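Local coordinates for hypothetical protein (Pseudomonas aeruginosa, PDB 2H9F) that probably isomerises methylaconitate and belongs to the PrpF family, at residues R249-R252 / I253-G257. Residues are numbered along the deposited sequence; the frame is centred on the assembly and turned at random.
Sequences RFER and IRVAG
Glu251 and Arg254 form an i to i+3 salt bridge along the alpha-helix 244-260, within one half of the two-lobed PrpF chain. Arg254 can be traced outward from its backbone. Arg254 CB lies against the preceding turn, 3.6 Å from Phe250 O and equally near Glu251 O. CG leaves anti to the backbone N (chi1 -163°) and the chain runs straight on to CD, which passes the carboxylate at OE1; the turn at chi3 then lays the guanidinium beside Glu251. Arg254 NE reaches Glu251 OE1 at 2.9 Å in an almost straight bond (176°), with the oxygen in the guanidinium plane. Arg254 NH2 takes Glu251 OE2 at 3.0 Å through that oxygen's syn lone pair, completing a side-on, two-pronged grip in which the two flat groups are still twisted 34° apart. The buried guanidinium has further work: NH2 also bonds Arg273 O and NH1 bonds Pro277 O, while Gln274 NE2 donates to Glu251 OE2, so the pair ties the helix to the chain leading into strand 278-283. The backbone bonds of the helix run through the same residues, among them Arg254 N to Phe250 O at 2.9 Å. Ile253, one residue round, packs on strands 200-204 and 278-283. Val255 CG2 touches the same carboxylate oxygen that Arg254 NH2 grips, Glu251 OE2, at 3.5 Å, and lies 3.0 Å from the backbone Glu251 O.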
loop_
_atom_site.group_PDB
_atom_site.type_symbol
_atom_site.label_atom_id
_atom_site.label_comp_id
_atom_site.label_asym_id
_atom_site.label_seq_id
_atom_site.Cartn_x
_atom_site.Cartn_y
_atom_site.Cartn_z
ATOM N N ARG A 249 -16.828 -33.778 -5.252
ATOM C CA ARG A 249 -16.139 -35.055 -5.155
ATOM C C ARG A 249 -14.810 -34.923 -4.414
ATOM O O ARG A 249 -14.451 -35.774 -3.596
ATOM C CB ARG A 249 -15.899 -35.601 -6.571
ATOM C CG ARG A 249 -15.489 -37.050 -6.642
ATOM C CD ARG A 249 -15.451 -37.539 -8.096
ATOM N NE ARG A 249 -14.908 -38.902 -8.194
ATOM C CZ ARG A 249 -13.636 -39.211 -8.455
ATOM N NH1 ARG A 249 -12.725 -38.268 -8.651
ATOM N NH2 ARG A 249 -13.269 -40.484 -8.520
ATOM N N PHE A 250 -14.063 -33.868 -4.716
ATOM C CA PHE A 250 -12.789 -33.629 -4.030
ATOM C C PHE A 250 -13.017 -33.391 -2.545
ATOM O O PHE A 250 -12.249 -33.862 -1.693
ATOM C CB PHE A 250 -12.061 -32.415 -4.637
ATOM C CG PHE A 250 -11.199 -32.746 -5.780
ATOM C CD1 PHE A 250 -10.081 -33.546 -5.616
ATOM C CD2 PHE A 250 -11.463 -32.220 -7.051
ATOM C CE1 PHE A 250 -9.256 -33.851 -6.726
ATOM C CE2 PHE A 250 -10.651 -32.513 -8.136
ATOM C CZ PHE A 250 -9.544 -33.330 -7.977
ATOM N N GLU A 251 -14.085 -32.652 -2.234
ATOM C CA GLU A 251 -14.394 -32.335 -0.857
ATOM C C GLU A 251 -14.724 -33.602 -0.089
ATOM O O GLU A 251 -14.449 -33.687 1.108
ATOM C CB GLU A 251 -15.541 -31.331 -0.765
ATOM C CG GLU A 251 -16.049 -31.021 0.678
ATOM C CD GLU A 251 -15.035 -30.292 1.568
ATOM O OE1 GLU A 251 -13.950 -29.921 1.047
ATOM O OE2 GLU A 251 -15.333 -30.105 2.801
ATOM N N ARG A 252 -15.308 -34.584 -0.764
ATOM C CA ARG A 252 -15.632 -35.846 -0.104
ATOM C C ARG A 252 -14.375 -36.606 0.278
ATOM O O ARG A 252 -14.289 -37.218 1.352
ATOM C CB ARG A 252 -16.574 -36.677 -0.979
ATOM C CG ARG A 252 -18.015 -36.282 -0.713
ATOM C CD ARG A 252 -18.843 -36.224 -1.940
ATOM N NE ARG A 252 -19.393 -37.530 -2.273
ATOM C CZ ARG A 252 -20.551 -38.010 -1.827
ATOM N NH1 ARG A 252 -21.326 -37.307 -0.990
ATOM N NH2 ARG A 252 -20.926 -39.224 -2.222
ATOM N N ILE A 253 -13.385 -36.521 -0.589
ATOM C CA ILE A 253 -12.091 -37.143 -0.324
ATOM C C ILE A 253 -11.407 -36.406 0.819
ATOM O O ILE A 253 -10.885 -37.033 1.765
ATOM C CB ILE A 253 -11.180 -37.158 -1.561
ATOM C CG1 ILE A 253 -11.882 -37.845 -2.751
ATOM C CG2 ILE A 253 -9.913 -37.922 -1.241
ATOM C CD1 ILE A 253 -11.145 -37.820 -4.033
ATOM N N ARG A 254 -11.461 -35.076 0.763
ATOM C CA ARG A 254 -10.852 -34.258 1.793
ATOM C C ARG A 254 -11.490 -34.596 3.159
ATOM O O ARG A 254 -10.795 -34.773 4.140
ATOM C CB ARG A 254 -11.012 -32.758 1.462
ATOM C CG ARG A 254 -10.069 -31.822 2.261
ATOM C CD ARG A 254 -10.356 -30.323 2.035
ATOM N NE ARG A 254 -11.596 -29.907 2.686
ATOM C CZ ARG A 254 -11.737 -29.569 3.974
ATOM N NH1 ARG A 254 -10.725 -29.496 4.807
ATOM N NH2 ARG A 254 -12.923 -29.243 4.416
ATOM N N VAL A 255 -12.813 -34.723 3.196
ATOM C CA VAL A 255 -13.530 -35.039 4.451
ATOM C C VAL A 255 -13.186 -36.434 4.991
ATOM O O VAL A 255 -12.989 -36.630 6.201
ATOM C CB VAL A 255 -15.078 -34.874 4.235
ATOM C CG1 VAL A 255 -15.880 -35.360 5.436
ATOM C CG2 VAL A 255 -15.412 -33.412 3.937
ATOM N N ALA A 256 -13.124 -37.404 4.091
ATOM C CA ALA A 256 -12.714 -38.761 4.426
ATOM C C ALA A 256 -11.314 -38.775 5.093
ATOM O O ALA A 256 -11.124 -39.397 6.139
ATOM C CB ALA A 256 -12.741 -39.625 3.178
ATOM N N GLY A 257 -10.365 -38.050 4.512
ATOM C CA GLY A 257 -9.017 -37.919 5.094
ATOM C C GLY A 257 -9.009 -37.184 6.417
ATOM O O GLY A 257 -8.268 -37.561 7.332
#